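Local coordinates for protein 5-formaminoimidazole-4-carboxamide-1-(Beta)-D-ribofuranosyl 5'-monophosphate synthetase (Thermococcus kodakarensis, PDB 2PBZ) that binds ATP and probably acts as a metal-dependent carbon-nitrogen ligase in the biosynthesis of the purine nucleotide IMP, at residues Leu127-Ile132 with Leu207-Val212; Leu252-Ala255 with Lys261-Gly264. All coordinates share one frame; numbering follows the deposited sequence.

Contact 1 (Leu127-Ile132 with Leu207-Val212); sequences LYFVRI and LPYTIV. With ATP (adenosine-5'-triphosphate), chain D.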
ATOM      1  N   LEU A 127      28.495  -2.382 -12.693  1.00 76.95           N
ATOM      2  CA  LEU A 127      28.394  -1.572 -11.489  1.00 73.80           C
ATOM      3  C   LEU A 127      28.285  -2.447 -10.253  1.00 70.78           C
ATOM      4  O   LEU A 127      27.922  -3.625 -10.333  1.00 69.80           O
ATOM      5  CB  LEU A 127      27.190  -0.633 -11.574  1.00 74.75           C
ATOM      6  CG  LEU A 127      26.058  -1.038 -12.521  1.00 75.49           C
ATOM      7  CD1 LEU A 127      25.534  -2.438 -12.176  1.00 74.86           C
ATOM      8  CD2 LEU A 127      24.954   0.007 -12.436  1.00 76.00           C
ATOM      9  N   TYR A 128      28.620  -1.864  -9.110  1.00 67.95           N
ATOM     10  CA  TYR A 128      28.567  -2.591  -7.850  1.00 65.04           C
ATOM     11  C   TYR A 128      27.970  -1.723  -6.746  1.00 64.09           C
ATOM     12  O   TYR A 128      27.921  -0.499  -6.862  1.00 64.08           O
ATOM     13  CB  TYR A 128      29.972  -3.048  -7.451  1.00 62.14           C
ATOM     14  CG  TYR A 128      30.599  -3.998  -8.437  1.00 59.62           C
ATOM     15  CD1 TYR A 128      31.340  -3.536  -9.521  1.00 57.71           C
ATOM     16  CD2 TYR A 128      30.463  -5.372  -8.277  1.00 58.05           C
ATOM     17  CE1 TYR A 128      31.937  -4.440 -10.418  1.00 54.80           C
ATOM     18  CE2 TYR A 128      31.051  -6.269  -9.168  1.00 55.34           C
ATOM     19  CZ  TYR A 128      31.783  -5.800 -10.224  1.00 54.58           C
ATOM     20  OH  TYR A 128      32.383  -6.698 -11.064  1.00 56.37           O
ATOM     21  N   PHE A 129      27.516  -2.370  -5.680  1.00 62.74           N
ATOM     22  CA  PHE A 129      26.935  -1.672  -4.547  1.00 61.62           C
ATOM     23  C   PHE A 129      27.984  -1.647  -3.436  1.00 61.54           C
ATOM     24  O   PHE A 129      28.651  -2.646  -3.197  1.00 61.22           O
ATOM     25  CB  PHE A 129      25.679  -2.413  -4.062  1.00 60.75           C
ATOM     26  CG  PHE A 129      24.847  -1.629  -3.073  1.00 59.58           C
ATOM     27  CD1 PHE A 129      24.085  -0.529  -3.490  1.00 58.22           C
ATOM     28  CD2 PHE A 129      24.841  -1.978  -1.718  1.00 59.07           C
ATOM     29  CE1 PHE A 129      23.331   0.214  -2.573  1.00 57.50           C
ATOM     30  CE2 PHE A 129      24.091  -1.243  -0.784  1.00 58.43           C
ATOM     31  CZ  PHE A 129      23.335  -0.143  -1.215  1.00 58.84           C
ATOM     32  N   VAL A 130      28.135  -0.501  -2.781  1.00 62.25           N
ATOM     33  CA  VAL A 130      29.078  -0.353  -1.671  1.00 63.80           C
ATOM     34  C   VAL A 130      28.246  -0.178  -0.394  1.00 65.45           C
ATOM     35  O   VAL A 130      27.525   0.812  -0.260  1.00 65.73           O
ATOM     36  CB  VAL A 130      29.967   0.895  -1.854  1.00 62.78           C
ATOM     37  CG1 VAL A 130      30.970   0.986  -0.720  1.00 61.83           C
ATOM     38  CG2 VAL A 130      30.665   0.848  -3.195  1.00 61.04           C
ATOM     39  N   ARG A 131      28.338  -1.130   0.530  1.00 67.63           N
ATOM     40  CA  ARG A 131      27.566  -1.064   1.768  1.00 69.96           C
ATOM     41  C   ARG A 131      28.305  -0.381   2.907  1.00 71.19           C
ATOM     42  O   ARG A 131      29.523  -0.263   2.868  1.00 71.94           O
ATOM     43  CB  ARG A 131      27.148  -2.472   2.203  1.00 71.47           C
ATOM     44  CG  ARG A 131      26.104  -2.479   3.309  1.00 74.23           C
ATOM     45  CD  ARG A 131      24.705  -2.736   2.765  1.00 75.52           C
ATOM     46  NE  ARG A 131      24.594  -4.100   2.274  1.00 77.83           N
ATOM     47  CZ  ARG A 131      24.816  -5.179   3.026  1.00 80.45           C
ATOM     48  NH1 ARG A 131      25.160  -5.034   4.305  1.00 81.05           N
ATOM     49  NH2 ARG A 131      24.702  -6.408   2.499  1.00 81.43           N
ATOM     50  N   ILE A 132      27.548   0.060   3.917  1.00 73.21           N
ATOM     51  CA  ILE A 132      28.069   0.757   5.112  1.00 74.02           C
ATOM     52  C   ILE A 132      29.091   1.837   4.772  1.00 75.12           C
ATOM     53  O   ILE A 132      28.787   2.797   4.051  1.00 75.95           O
ATOM     54  CB  ILE A 132      28.719  -0.223   6.128  1.00 74.10           C
ATOM     55  CG1 ILE A 132      27.644  -1.100   6.785  1.00 72.97           C
ATOM     56  CG2 ILE A 132      29.487   0.560   7.206  1.00 74.27           C
ATOM     57  CD1 ILE A 132      28.136  -1.849   8.022  1.00 69.71           C
ATOM     58  N   LEU A 207      20.969   8.335  -7.235  1.00 54.13           N
ATOM     59  CA  LEU A 207      20.479   8.988  -6.022  1.00 52.68           C
ATOM     60  C   LEU A 207      20.790   8.165  -4.776  1.00 51.48           C
ATOM     61  O   LEU A 207      21.125   6.984  -4.862  1.00 51.28           O
ATOM     62  CB  LEU A 207      18.961   9.188  -6.092  1.00 53.32           C
ATOM     63  CG  LEU A 207      18.362  10.434  -6.751  1.00 53.51           C
ATOM     64  CD1 LEU A 207      19.319  11.036  -7.754  1.00 54.93           C
ATOM     65  CD2 LEU A 207      17.037  10.042  -7.407  1.00 51.75           C
ATOM     66  N   PRO A 208      20.692   8.796  -3.594  1.00 50.96           N
ATOM     67  CA  PRO A 208      20.947   8.148  -2.299  1.00 50.43           C
ATOM     68  C   PRO A 208      19.887   7.083  -1.993  1.00 50.31           C
ATOM     69  O   PRO A 208      18.718   7.219  -2.392  1.00 50.32           O
ATOM     70  CB  PRO A 208      20.866   9.311  -1.310  1.00 49.93           C
ATOM     71  CG  PRO A 208      21.276  10.490  -2.134  1.00 49.01           C
ATOM     72  CD  PRO A 208      20.576  10.258  -3.434  1.00 49.05           C
ATOM     73  N   TYR A 209      20.276   6.034  -1.278  1.00 49.52           N
ATOM     74  CA  TYR A 209      19.324   4.985  -0.956  1.00 49.24           C
ATOM     75  C   TYR A 209      18.705   5.110   0.421  1.00 49.55           C
ATOM     76  O   TYR A 209      18.224   4.128   0.983  1.00 50.71           O
ATOM     77  CB  TYR A 209      19.970   3.616  -1.117  1.00 49.79           C
ATOM     78  CG  TYR A 209      20.207   3.275  -2.563  1.00 52.05           C
ATOM     79  CD1 TYR A 209      21.266   3.850  -3.276  1.00 52.78           C
ATOM     80  CD2 TYR A 209      19.346   2.417  -3.243  1.00 52.14           C
ATOM     81  CE1 TYR A 209      21.452   3.576  -4.631  1.00 53.20           C
ATOM     82  CE2 TYR A 209      19.530   2.134  -4.594  1.00 53.16           C
ATOM     83  CZ  TYR A 209      20.575   2.711  -5.286  1.00 53.03           C
ATOM     84  OH  TYR A 209      20.723   2.424  -6.630  1.00 53.98           O
ATOM     85  N   THR A 210      18.721   6.321   0.961  1.00 49.03           N
ATOM     86  CA  THR A 210      18.135   6.599   2.273  1.00 49.06           C
ATOM     87  C   THR A 210      16.615   6.370   2.255  1.00 48.16           C
ATOM     88  O   THR A 210      15.914   6.872   1.376  1.00 46.66           O
ATOM     89  CB  THR A 210      18.406   8.066   2.684  1.00 50.68           C
ATOM     90  OG1 THR A 210      19.797   8.360   2.489  1.00 51.85           O
ATOM     91  CG2 THR A 210      18.040   8.296   4.140  1.00 51.57           C
ATOM     92  N   ILE A 211      16.102   5.626   3.231  1.00 48.76           N
ATOM     93  CA  ILE A 211      14.664   5.373   3.259  1.00 48.49           C
ATOM     94  C   ILE A 211      13.887   6.589   3.761  1.00 47.39           C
ATOM     95  O   ILE A 211      14.321   7.305   4.669  1.00 47.57           O
ATOM     96  CB  ILE A 211      14.286   4.145   4.138  1.00 49.11           C
ATOM     97  CG1 ILE A 211      14.137   4.578   5.592  1.00 49.95           C
ATOM     98  CG2 ILE A 211      15.340   3.042   4.020  1.00 48.63           C
ATOM     99  CD1 ILE A 211      12.811   4.139   6.220  1.00 53.85           C
ATOM    100  N   VAL A 212      12.729   6.807   3.149  1.00 46.10           N
ATOM    101  CA  VAL A 212      11.860   7.906   3.508  1.00 44.20           C
ATOM    102  C   VAL A 212      10.627   7.291   4.176  1.00 44.22           C
ATOM    103  O   VAL A 212      10.045   7.867   5.091  1.00 45.47           O
ATOM    104  CB  VAL A 212      11.429   8.684   2.242  1.00 42.71           C
ATOM    105  CG1 VAL A 212      10.823  10.016   2.627  1.00 41.67           C
ATOM    106  CG2 VAL A 212      12.615   8.864   1.326  1.00 41.36           C
TER
HETATM  107  PG  ATP D 400      21.800   0.691   7.260  1.00 92.29           P
HETATM  108  O1G ATP D 400      22.744  -0.486   7.474  1.00 92.23           O
HETATM  109  O2G ATP D 400      22.577   2.078   7.729  1.00 89.97           O
HETATM  110  O3G ATP D 400      20.438   0.498   8.154  1.00 90.78           O
HETATM  111  PB  ATP D 400      20.622  -0.571   5.176  1.00 80.79           P
HETATM  112  O1B ATP D 400      21.515  -1.743   5.341  1.00 81.49           O
HETATM  113  O2B ATP D 400      19.255  -0.782   6.028  1.00 80.94           O
HETATM  114  O3B ATP D 400      21.392   0.786   5.676  1.00 86.40           O
HETATM  115  PA  ATP D 400      19.492  -1.491   2.775  1.00 74.18           P
HETATM  116  O1A ATP D 400      18.183  -1.846   3.369  1.00 74.88           O
HETATM  117  O2A ATP D 400      20.424  -2.795   2.658  1.00 74.00           O
HETATM  118  O3A ATP D 400      20.282  -0.302   3.619  1.00 78.08           O
HETATM  119  O5' ATP D 400      19.307  -0.781   1.341  1.00 71.76           O
HETATM  120  C5' ATP D 400      18.566  -1.566   0.458  1.00 70.05           C
HETATM  121  C4' ATP D 400      18.465  -0.709  -0.797  1.00 67.80           C
HETATM  122  O4' ATP D 400      19.782  -0.408  -1.366  1.00 65.41           O
HETATM  123  C3' ATP D 400      17.611  -1.366  -1.882  1.00 66.49           C
HETATM  124  O3' ATP D 400      16.499  -0.551  -2.150  1.00 67.23           O
HETATM  125  C2' ATP D 400      18.500  -1.520  -3.095  1.00 66.05           C
HETATM  126  O2' ATP D 400      17.970  -0.759  -4.197  1.00 65.55           O
HETATM  127  C1' ATP D 400      19.897  -1.030  -2.669  1.00 65.07           C
HETATM  128  N9  ATP D 400      20.789  -2.212  -2.638  1.00 64.36           N
HETATM  129  C8  ATP D 400      21.205  -2.925  -1.532  1.00 63.82           C
HETATM  130  N7  ATP D 400      21.980  -3.897  -1.881  1.00 64.27           N
HETATM  131  C5  ATP D 400      22.115  -3.890  -3.234  1.00 65.37           C
HETATM  132  C6  ATP D 400      22.831  -4.683  -4.185  1.00 66.01           C
HETATM  133  N6  ATP D 400      23.603  -5.763  -3.746  1.00 66.30           N
HETATM  134  N1  ATP D 400      22.728  -4.366  -5.523  1.00 66.34           N
HETATM  135  C2  ATP D 400      21.988  -3.327  -5.957  1.00 64.76           C
HETATM  136  N3  ATP D 400      21.311  -2.560  -5.087  1.00 64.13           N
HETATM  137  C4  ATP D 400      21.358  -2.799  -3.743  1.00 64.67           C
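F129 and Y209 meet as a T-shaped aromatic pair beside the bound ATP. The phenylalanine presents its edge, with CE1 over the centre of the Y209 face and 4.2 Å from Y209 CD1. The ring centroids lie 5.7 Å apart. The planes stand at 88°.

Both rings also pack against the nucleotide. With CG anti to the backbone N (chi1 -168°), F129 lays a face on the adenine: its CE2 is 3.4 Å from ATP C8 and its CG 3.5 Å from ATP C5. A flat, apolar ring suits the flat purine. Its outer edge also reaches the ribose, which Y209 flanks too, Y209 CD2 lying 3.4 Å from ATP O4' and CE2 3.3 Å from ATP O2'. The two rings, nearly perpendicular, thus line adjoining parts of the nucleotide.

Among polar groups, the guanidinium of R131 lies obliquely to ATP O2A, its NE 4.4 Å away, too far for a hydrogen bond, though its charge probably still favours the phosphate. R131 NH2 forms a salt bridge to E163 OE2.

F129 and R131 ride on strand 128-131, bonded through the backbone to strand 161-164, and R131 also touches helix 99-109; Y209 packs on L194 of strand 183-194, with R201 of the third subunit beside it.

Contact 2 (Leu252-Ala255 with Lys261-Gly264); sequences LHFA and KAIG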
ATOM      1  N   LEU A 252      14.493 -10.426   7.779  1.00 40.49           N
ATOM      2  CA  LEU A 252      15.508 -10.843   6.835  1.00 40.34           C
ATOM      3  C   LEU A 252      15.334  -9.921   5.632  1.00 40.07           C
ATOM      4  O   LEU A 252      14.217  -9.663   5.193  1.00 39.93           O
ATOM      5  CB  LEU A 252      15.288 -12.303   6.446  1.00 41.25           C
ATOM      6  CG  LEU A 252      15.299 -13.272   7.630  1.00 40.66           C
ATOM      7  CD1 LEU A 252      14.974 -14.674   7.172  1.00 40.44           C
ATOM      8  CD2 LEU A 252      16.661 -13.225   8.293  1.00 40.97           C
ATOM      9  N   HIS A 253      16.433  -9.387   5.126  1.00 39.43           N
ATOM     10  CA  HIS A 253      16.374  -8.488   3.985  1.00 40.53           C
ATOM     11  C   HIS A 253      16.847  -9.206   2.719  1.00 41.62           C
ATOM     12  O   HIS A 253      17.894  -9.847   2.708  1.00 41.91           O
ATOM     13  CB  HIS A 253      17.217  -7.235   4.276  1.00 40.22           C
ATOM     14  CG  HIS A 253      16.782  -6.493   5.505  1.00 40.32           C
ATOM     15  ND1 HIS A 253      17.476  -5.418   6.019  1.00 39.67           N
ATOM     16  CD2 HIS A 253      15.713  -6.673   6.319  1.00 39.76           C
ATOM     17  CE1 HIS A 253      16.854  -4.968   7.095  1.00 40.38           C
ATOM     18  NE2 HIS A 253      15.783  -5.714   7.298  1.00 40.31           N
ATOM     19  N   PHE A 254      16.070  -9.101   1.650  1.00 42.09           N
ATOM     20  CA  PHE A 254      16.425  -9.787   0.417  1.00 44.55           C
ATOM     21  C   PHE A 254      16.383  -8.964  -0.836  1.00 44.92           C
ATOM     22  O   PHE A 254      15.736  -7.930  -0.909  1.00 46.34           O
ATOM     23  CB  PHE A 254      15.498 -10.978   0.156  1.00 45.98           C
ATOM     24  CG  PHE A 254      15.649 -12.101   1.121  1.00 47.03           C
ATOM     25  CD1 PHE A 254      14.791 -12.219   2.219  1.00 46.12           C
ATOM     26  CD2 PHE A 254      16.618 -13.079   0.908  1.00 46.04           C
ATOM     27  CE1 PHE A 254      14.901 -13.313   3.086  1.00 46.14           C
ATOM     28  CE2 PHE A 254      16.733 -14.173   1.765  1.00 45.49           C
ATOM     29  CZ  PHE A 254      15.876 -14.292   2.850  1.00 45.13           C
ATOM     30  N   ALA A 255      17.054  -9.490  -1.845  1.00 44.90           N
ATOM     31  CA  ALA A 255      17.102  -8.892  -3.161  1.00 47.40           C
ATOM     32  C   ALA A 255      16.493  -9.997  -4.010  1.00 49.51           C
ATOM     33  O   ALA A 255      17.038 -11.102  -4.062  1.00 50.80           O
ATOM     34  CB  ALA A 255      18.536  -8.639  -3.576  1.00 46.51           C
ATOM     35  N   LYS A 261      18.539 -13.561  -2.491  1.00 56.67           N
ATOM     36  CA  LYS A 261      19.902 -13.413  -1.995  1.00 56.59           C
ATOM     37  C   LYS A 261      19.721 -12.515  -0.771  1.00 55.11           C
ATOM     38  O   LYS A 261      19.113 -11.447  -0.874  1.00 56.52           O
ATOM     39  CB  LYS A 261      20.782 -12.676  -3.004  1.00 58.97           C
ATOM     40  CG  LYS A 261      20.681 -13.154  -4.450  1.00 61.65           C
ATOM     41  CD  LYS A 261      21.529 -14.382  -4.712  1.00 63.19           C
ATOM     42  CE  LYS A 261      21.526 -14.717  -6.188  1.00 63.53           C
ATOM     43  NZ  LYS A 261      22.350 -15.927  -6.466  1.00 67.02           N
ATOM     44  N   ALA A 262      20.223 -12.933   0.384  1.00 52.69           N
ATOM     45  CA  ALA A 262      20.099 -12.118   1.590  1.00 49.36           C
ATOM     46  C   ALA A 262      21.113 -10.972   1.561  1.00 48.01           C
ATOM     47  O   ALA A 262      22.267 -11.154   1.158  1.00 47.47           O
ATOM     48  CB  ALA A 262      20.301 -12.978   2.831  1.00 47.23           C
ATOM     49  N   ILE A 263      20.670  -9.789   1.971  1.00 46.06           N
ATOM     50  CA  ILE A 263      21.542  -8.626   1.990  1.00 45.02           C
ATOM     51  C   ILE A 263      21.717  -8.141   3.421  1.00 44.79           C
ATOM     52  O   ILE A 263      22.624  -7.370   3.709  1.00 44.73           O
ATOM     53  CB  ILE A 263      20.973  -7.457   1.147  1.00 43.91           C
ATOM     54  CG1 ILE A 263      19.580  -7.073   1.651  1.00 42.06           C
ATOM     55  CG2 ILE A 263      20.938  -7.840  -0.315  1.00 40.80           C
ATOM     56  CD1 ILE A 263      19.118  -5.697   1.184  1.00 40.79           C
ATOM     57  N   GLY A 264      20.839  -8.595   4.310  1.00 44.58           N
ATOM     58  CA  GLY A 264      20.930  -8.197   5.700  1.00 43.75           C
ATOM     59  C   GLY A 264      19.832  -8.722   6.603  1.00 43.26           C
ATOM     60  O   GLY A 264      19.033  -9.564   6.206  1.00 41.28           O
TER
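H253 faces both I263 and G264, which makes a classic beta bulge in the antiparallel hairpin of strands 249-255 and 261-266. Two bonds clamp the bulge: H253 N gives to G264 O (2.8 Å), and I263 N gives to H253 O (2.9 Å) in a nearly straight bond of 169°. The extra residue shifts the register by one, so that F254 pairs with A262 at a non-hydrogen-bonded site and A255 with K261 at a hydrogen-bonded one.

F254 leans over the partner strand. Its CB is 3.8 Å from K261 O; CG lies a little farther from that oxygen, and CD2 comes nearer, 3.5 Å from K261 O. Beyond it, CE2 reaches the methyl of A262, 3.9 Å from A262 CB, where a small residue leaves room for the ring. The ring also meets that of F260 and packs on L227 of helix 224-241, all apolar company for a buried aromatic. With only a methyl in its place, as in an alanine, the A262 methyl and L227 would probably lose their common neighbour, and a gap is likely to open between hairpin and helix.

H253 and A255 lie on the other face. I263 holds CG1 between its backbone N and carbonyl carbon (chi1 57°), which brings I263 CG1 to 3.5 Å from H253 CB. The imidazole of H253 meets the ring of Y172, an ATP-binding residue, and hydrogen-bonds D270 OD2 through NE2. I263 itself borders the ATP pocket. Glycine at 264 is nearly fully extended and brings no side chain toward the H253 imidazole.

At the turn end of the hairpin, A255 N bonds K261 O, and the return bond from K261 N to A255 O is longer, at 3.3 Å.

How the contacts relate
Along the chain both segments of contact 1 precede those of contact 2, and the centres of the two contacts lie about 14 Å apart. Both reach the five-stranded antiparallel sheet, at its two margins: residues 207-212 run into strand 211-216, outermost on one side, whereas contact 2 pairs strands 249-255 and 261-266, the latter outermost on the other. Residues 127-132 instead belong to the separate three-stranded sheet. The nucleotide lies between these two sheets, consistent with an ATP-grasp architecture, touching F129 and Y209 from contact 1 and I263 from contact 2. R131 NH2 lies 2.6 Å from I263 O, so the two contacts adjoin beside the nucleotide.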